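Local structure of putative O-Methyltransferase (Corynebacterium glutamicum, 3DR5) at residues Pro37-Gly42 with Gly71-Asn76; Asp141-Val146 with Asp187-Ser192. The protein probably acts as an O-methyltransferase with S-adenosyl-L-methionine as the likely methyl donor, although its substrate is not known. All coordinates share one frame; numbering follows the deposited sequence.

Contacts 1 and 2 join different pairs of helices flanking the sheet of this Rossmann-like fold, by different chemistry. Their centres lie about 23 Å apart, on opposite sides of the centre of the chain. Contact 1 is buried and joins helices 39-51 and 67-77; contact 2, farther out and only partly buried, joins helices 142-152 and 178-190. They share no helix. Each is built round a tyrosine with a saturated carbon over one ring face, the backbone CA of Gly42 in contact 1 and the side-chain CE of Lys143 in contact 2. The inner contact adds a hydroxyl-carboxylate hydrogen bond, whereas the outer one adds a cation-pi interaction and apolar packing. Both sites also touch the second subunit.

Contact 1. Residues Pro37-Gly42 with Gly71-Asn76; sequences PDEMTG and GLYILN
Tyr73, reaching from helix 67-77 to the first turn of helix 39-51, where its ring meets Gly42 and Glu39, shows how an aromatic side chain can use face and edge at once in the Rossmann-like fold of class I methyltransferases. Its CB lies 3.5 Å from Gly42 O. With CG anti to the carbonyl carbon (chi1 -77°), the ring lies with one face against Gly42: CG and CD2 meet Gly42 CA, while CD1 meets the carbonyl group of that residue. Gly42 CA stands over the ring centre, 3.5 Å from the centroid of Tyr73, a CH-pi contact that sets the helix backbone itself against the aromatic face. Farther out, CE1 comes beside the carboxylate of Glu39. The hydroxyl finally donates a hydrogen bond of 2.5 Å from Tyr73 OH to Glu39 OE1, which lies at the ring edge, in its plane. The donor meets that oxygen 55° out of the carboxylate plane. Glu39 gets there by a bend at chi2 (62°), which turns the carboxylate back to the tyrosine. The other oxygen, OE2, is hydrogen-bonded to Gln43 NE2, and Arg26 also hydrogen-bonds Tyr73 OH, so helix 20-31 joins the polar cluster. Just before Glu39, Asp38 is the N-cap of helix 39-51: its OD1 accepts from both Thr41 N, at 3.1 Å, and Thr41 OG1, the hydroxyl bond being the shorter at 2.6 Å.

Contact 2. Residues Asp141-Val146 with Asp187-Ser192; sequences DLKALV and DEYIRS
The side chains of Lys143 and Tyr189 cross at about a right angle, linking helices 142-152 and 178-190 beside the sheet of the Rossmann-like fold, a case of a lysine used for its carbons as well as its charge. The lysine chain, bent at chi2 and chi3, lies over one face of the tyrosine. Its CG rests on the CD2 side of the ring, and CE sits above the centre, 3.7 Å from the centroid of Tyr189 in a CH-pi contact. Lys143 NZ follows at 4.4 Å from the same centroid, 19° off the normal, which makes a cation-pi interaction. Tyr189 is set for this by a CG anti to its backbone nitrogen (chi1 178°), and its hydroxyl hydrogen-bonds Asp147, one turn beyond Lys143. Val146 stands at the ring edge, with CG1 4.3 Å from Tyr189 CE2. The Val146 and Ile190 side chains run at a slant to each other, Val146 CG2 lying 3.9 Å from Ile190 CG1, and both residues also pack on Leu161 of strand 157-161. Just past the tyrosine in sequence the chain leaves helix 178-190, and Tyr189 O accepts two bonds there: from Ser192 N at 3.0 Å and from Ser192 OG at 2.7 Å, the hydroxyl tilted 17° from the carbonyl plane.

Contact 1. Residues Pro37-Gly42 with Gly71-Asn76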
loop_
_atom_site.group_PDB
_atom_site.type_symbol
_atom_site.label_atom_id
_atom_site.label_comp_id
_atom_site.label_asym_id
_atom_site.label_seq_id
_atom_site.Cartn_x
_atom_site.Cartn_y
_atom_site.Cartn_z
ATOM N N PRO A 37 -12.874 -8.715 0.534
ATOM C CA PRO A 37 -12.179 -7.531 1.052
ATOM C C PRO A 37 -13.009 -6.291 0.751
ATOM O O PRO A 37 -13.602 -6.197 -0.329
ATOM C CB PRO A 37 -10.862 -7.523 0.271
ATOM C CG PRO A 37 -10.649 -8.953 -0.088
ATOM C CD PRO A 37 -12.033 -9.458 -0.420
ATOM N N ASP A 38 -13.039 -5.337 1.680
ATOM C CA ASP A 38 -13.818 -4.120 1.465
ATOM C C ASP A 38 -13.227 -3.250 0.352
ATOM O O ASP A 38 -12.184 -3.574 -0.218
ATOM C CB ASP A 38 -13.972 -3.323 2.786
ATOM C CG ASP A 38 -12.655 -2.783 3.326
ATOM O OD1 ASP A 38 -11.580 -3.172 2.818
ATOM O OD2 ASP A 38 -12.707 -1.958 4.269
ATOM N N GLU A 39 -13.904 -2.148 0.046
ATOM C CA GLU A 39 -13.475 -1.254 -1.019
ATOM C C GLU A 39 -12.089 -0.655 -0.837
ATOM O O GLU A 39 -11.352 -0.495 -1.810
ATOM C CB GLU A 39 -14.497 -0.133 -1.194
ATOM C CG GLU A 39 -14.099 0.958 -2.191
ATOM C CD GLU A 39 -13.912 0.440 -3.607
ATOM O OE1 GLU A 39 -14.689 -0.443 -4.022
ATOM O OE2 GLU A 39 -12.998 0.925 -4.311
HETATM N N MSE A 40 -11.741 -0.334 0.404
HETATM C CA MSE A 40 -10.451 0.265 0.705
HETATM C C MSE A 40 -9.304 -0.722 0.500
HETATM O O MSE A 40 -8.234 -0.349 0.011
HETATM C CB MSE A 40 -10.443 0.825 2.142
HETATM C CG MSE A 40 -11.148 2.186 2.302
HETATM SE SE MSE A 40 -10.956 2.930 4.113
HETATM C CE MSE A 40 -12.341 4.248 4.083
ATOM N N THR A 41 -9.534 -1.978 0.876
ATOM C CA THR A 41 -8.527 -3.012 0.701
ATOM C C THR A 41 -8.345 -3.251 -0.811
ATOM O O THR A 41 -7.224 -3.455 -1.275
ATOM C CB THR A 41 -8.959 -4.318 1.396
ATOM O OG1 THR A 41 -9.104 -4.071 2.799
ATOM C CG2 THR A 41 -7.918 -5.424 1.177
ATOM N N GLY A 42 -9.443 -3.221 -1.569
ATOM C CA GLY A 42 -9.366 -3.410 -3.014
ATOM C C GLY A 42 -8.557 -2.297 -3.683
ATOM O O GLY A 42 -7.754 -2.574 -4.580
ATOM N N GLY A 71 -9.820 -9.982 -8.234
ATOM C CA GLY A 71 -9.199 -9.910 -9.545
ATOM C C GLY A 71 -9.473 -8.643 -10.319
ATOM O O GLY A 71 -8.623 -8.172 -11.081
ATOM N N LEU A 72 -10.676 -8.106 -10.149
ATOM C CA LEU A 72 -11.063 -6.885 -10.837
ATOM C C LEU A 72 -10.236 -5.704 -10.329
ATOM O O LEU A 72 -9.867 -4.815 -11.101
ATOM C CB LEU A 72 -12.567 -6.615 -10.651
ATOM C CG LEU A 72 -13.494 -7.511 -11.496
ATOM C CD1 LEU A 72 -14.952 -7.267 -11.101
ATOM C CD2 LEU A 72 -13.303 -7.209 -12.986
ATOM N N TYR A 73 -9.950 -5.686 -9.031
ATOM C CA TYR A 73 -9.152 -4.605 -8.447
ATOM C C TYR A 73 -7.716 -4.701 -8.941
ATOM O O TYR A 73 -7.086 -3.702 -9.245
ATOM C CB TYR A 73 -9.163 -4.703 -6.928
ATOM C CG TYR A 73 -10.431 -4.207 -6.301
ATOM C CD1 TYR A 73 -10.753 -2.846 -6.326
ATOM C CD2 TYR A 73 -11.291 -5.084 -5.643
ATOM C CE1 TYR A 73 -11.899 -2.373 -5.703
ATOM C CE2 TYR A 73 -12.444 -4.624 -5.015
ATOM C CZ TYR A 73 -12.738 -3.274 -5.045
ATOM O OH TYR A 73 -13.850 -2.816 -4.389
ATOM N N ILE A 74 -7.215 -5.925 -9.019
ATOM C CA ILE A 74 -5.862 -6.181 -9.477
ATOM C C ILE A 74 -5.718 -5.866 -10.967
ATOM O O ILE A 74 -4.760 -5.213 -11.373
ATOM C CB ILE A 74 -5.463 -7.660 -9.183
ATOM C CG1 ILE A 74 -5.295 -7.850 -7.672
ATOM C CG2 ILE A 74 -4.184 -8.032 -9.924
ATOM C CD1 ILE A 74 -4.847 -9.250 -7.264
ATOM N N LEU A 75 -6.675 -6.322 -11.777
ATOM C CA LEU A 75 -6.642 -6.079 -13.220
ATOM C C LEU A 75 -6.663 -4.592 -13.564
ATOM O O LEU A 75 -6.117 -4.179 -14.585
ATOM C CB LEU A 75 -7.802 -6.821 -13.910
ATOM C CG LEU A 75 -7.583 -8.340 -13.985
ATOM C CD1 LEU A 75 -8.879 -9.050 -14.391
ATOM C CD2 LEU A 75 -6.459 -8.637 -14.981
ATOM N N ASN A 76 -7.283 -3.789 -12.707
ATOM C CA ASN A 76 -7.331 -2.342 -12.922
ATOM C C ASN A 76 -5.924 -1.744 -12.997
ATOM O O ASN A 76 -5.668 -0.861 -13.816
ATOM C CB ASN A 76 -8.094 -1.663 -11.786
ATOM C CG ASN A 76 -9.588 -1.604 -12.033
ATOM O OD1 ASN A 76 -10.388 -1.475 -11.095
ATOM N ND2 ASN A 76 -9.976 -1.682 -13.297
#

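Contact 2. Residues Asp141-Val146 with Asp187-Ser192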
loop_
_atom_site.group_PDB
_atom_site.type_symbol
_atom_site.label_atom_id
_atom_site.label_comp_id
_atom_site.label_asym_id
_atom_site.label_seq_id
_atom_site.Cartn_x
_atom_site.Cartn_y
_atom_site.Cartn_z
ATOM N N ASP A 141 -3.456 -22.151 7.260
ATOM C CA ASP A 141 -2.753 -22.293 5.989
ATOM C C ASP A 141 -1.757 -21.160 5.709
ATOM O O ASP A 141 -0.984 -21.238 4.752
ATOM C CB ASP A 141 -3.752 -22.350 4.835
ATOM C CG ASP A 141 -4.475 -23.675 4.747
ATOM O OD1 ASP A 141 -3.811 -24.704 4.955
ATOM O OD2 ASP A 141 -5.692 -23.694 4.451
ATOM N N LEU A 142 -1.756 -20.124 6.549
ATOM C CA LEU A 142 -0.896 -18.964 6.317
ATOM C C LEU A 142 0.581 -19.202 6.124
ATOM O O LEU A 142 1.170 -18.722 5.148
ATOM C CB LEU A 142 -1.123 -17.904 7.399
ATOM C CG LEU A 142 -2.468 -17.162 7.373
ATOM C CD1 LEU A 142 -2.621 -16.335 8.641
ATOM C CD2 LEU A 142 -2.546 -16.267 6.141
ATOM N N LYS A 143 1.164 -19.953 7.044
ATOM C CA LYS A 143 2.573 -20.280 6.993
ATOM C C LYS A 143 2.893 -21.039 5.708
ATOM O O LYS A 143 3.855 -20.724 5.000
ATOM C CB LYS A 143 2.943 -21.155 8.192
ATOM C CG LYS A 143 4.246 -20.768 8.879
ATOM C CD LYS A 143 5.132 -21.975 9.175
ATOM C CE LYS A 143 6.236 -22.115 8.127
ATOM N NZ LYS A 143 7.176 -23.235 8.416
ATOM N N ALA A 144 2.082 -22.045 5.409
ATOM C CA ALA A 144 2.291 -22.858 4.218
ATOM C C ALA A 144 2.157 -22.006 2.962
ATOM O O ALA A 144 2.880 -22.208 1.985
ATOM C CB ALA A 144 1.289 -24.020 4.189
ATOM N N LEU A 145 1.240 -21.043 2.993
ATOM C CA LEU A 145 1.045 -20.181 1.840
ATOM C C LEU A 145 2.287 -19.300 1.631
ATOM O O LEU A 145 2.701 -19.065 0.492
ATOM C CB LEU A 145 -0.226 -19.319 2.009
ATOM C CG LEU A 145 -0.595 -18.497 0.764
ATOM C CD1 LEU A 145 -0.842 -19.445 -0.420
ATOM C CD2 LEU A 145 -1.831 -17.640 1.042
ATOM N N VAL A 146 2.883 -18.824 2.726
ATOM C CA VAL A 146 4.083 -17.982 2.662
ATOM C C VAL A 146 5.250 -18.766 2.064
ATOM O O VAL A 146 5.987 -18.268 1.214
ATOM C CB VAL A 146 4.501 -17.501 4.067
ATOM C CG1 VAL A 146 5.757 -16.662 3.978
ATOM C CG2 VAL A 146 3.372 -16.709 4.705
ATOM N N ASP A 187 2.434 -14.892 11.903
ATOM C CA ASP A 187 2.931 -13.531 12.105
ATOM C C ASP A 187 4.390 -13.583 12.580
ATOM O O ASP A 187 5.274 -12.956 11.986
ATOM C CB ASP A 187 2.045 -12.813 13.136
ATOM C CG ASP A 187 2.403 -11.344 13.301
ATOM O OD1 ASP A 187 2.148 -10.542 12.369
ATOM O OD2 ASP A 187 2.952 -10.992 14.371
ATOM N N GLU A 188 4.636 -14.331 13.653
ATOM C CA GLU A 188 5.985 -14.473 14.194
ATOM C C GLU A 188 6.937 -15.034 13.130
ATOM O O GLU A 188 8.081 -14.599 13.017
ATOM C CB GLU A 188 5.954 -15.398 15.418
ATOM C CG GLU A 188 7.318 -15.762 15.965
ATOM C CD GLU A 188 7.221 -16.594 17.225
ATOM O OE1 GLU A 188 6.475 -16.186 18.141
ATOM O OE2 GLU A 188 7.894 -17.645 17.308
ATOM N N TYR A 189 6.462 -16.005 12.354
ATOM C CA TYR A 189 7.275 -16.605 11.294
ATOM C C TYR A 189 7.538 -15.594 10.178
ATOM O O TYR A 189 8.664 -15.468 9.688
ATOM C CB TYR A 189 6.574 -17.814 10.688
ATOM C CG TYR A 189 7.357 -18.429 9.554
ATOM C CD1 TYR A 189 8.553 -19.101 9.797
ATOM C CD2 TYR A 189 6.921 -18.312 8.234
ATOM C CE1 TYR A 189 9.295 -19.647 8.758
ATOM C CE2 TYR A 189 7.658 -18.853 7.183
ATOM C CZ TYR A 189 8.843 -19.518 7.454
ATOM O OH TYR A 189 9.573 -20.067 6.429
ATOM N N ILE A 190 6.495 -14.875 9.771
ATOM C CA ILE A 190 6.628 -13.880 8.718
ATOM C C ILE A 190 7.639 -12.796 9.123
ATOM O O ILE A 190 8.453 -12.361 8.310
ATOM C CB ILE A 190 5.248 -13.241 8.389
ATOM C CG1 ILE A 190 4.426 -14.209 7.528
ATOM C CG2 ILE A 190 5.434 -11.889 7.684
ATOM C CD1 ILE A 190 2.970 -13.803 7.352
ATOM N N ARG A 191 7.588 -12.363 10.380
ATOM C CA ARG A 191 8.502 -11.331 10.857
ATOM C C ARG A 191 9.940 -11.820 11.034
ATOM O O ARG A 191 10.837 -11.036 11.337
ATOM C CB ARG A 191 7.984 -10.748 12.171
ATOM C CG ARG A 191 6.759 -9.845 12.012
ATOM C CD ARG A 191 6.001 -9.713 13.321
ATOM N NE ARG A 191 6.894 -9.926 14.452
ATOM C CZ ARG A 191 6.568 -10.608 15.543
ATOM N NH1 ARG A 191 5.364 -11.152 15.664
ATOM N NH2 ARG A 191 7.451 -10.747 16.516
ATOM N N SER A 192 10.158 -13.112 10.817
ATOM C CA SER A 192 11.480 -13.701 10.973
ATOM C C SER A 192 12.214 -13.875 9.648
ATOM O O SER A 192 13.435 -14.052 9.635
ATOM C CB SER A 192 11.371 -15.070 11.650
ATOM O OG SER A 192 11.059 -16.097 10.707
#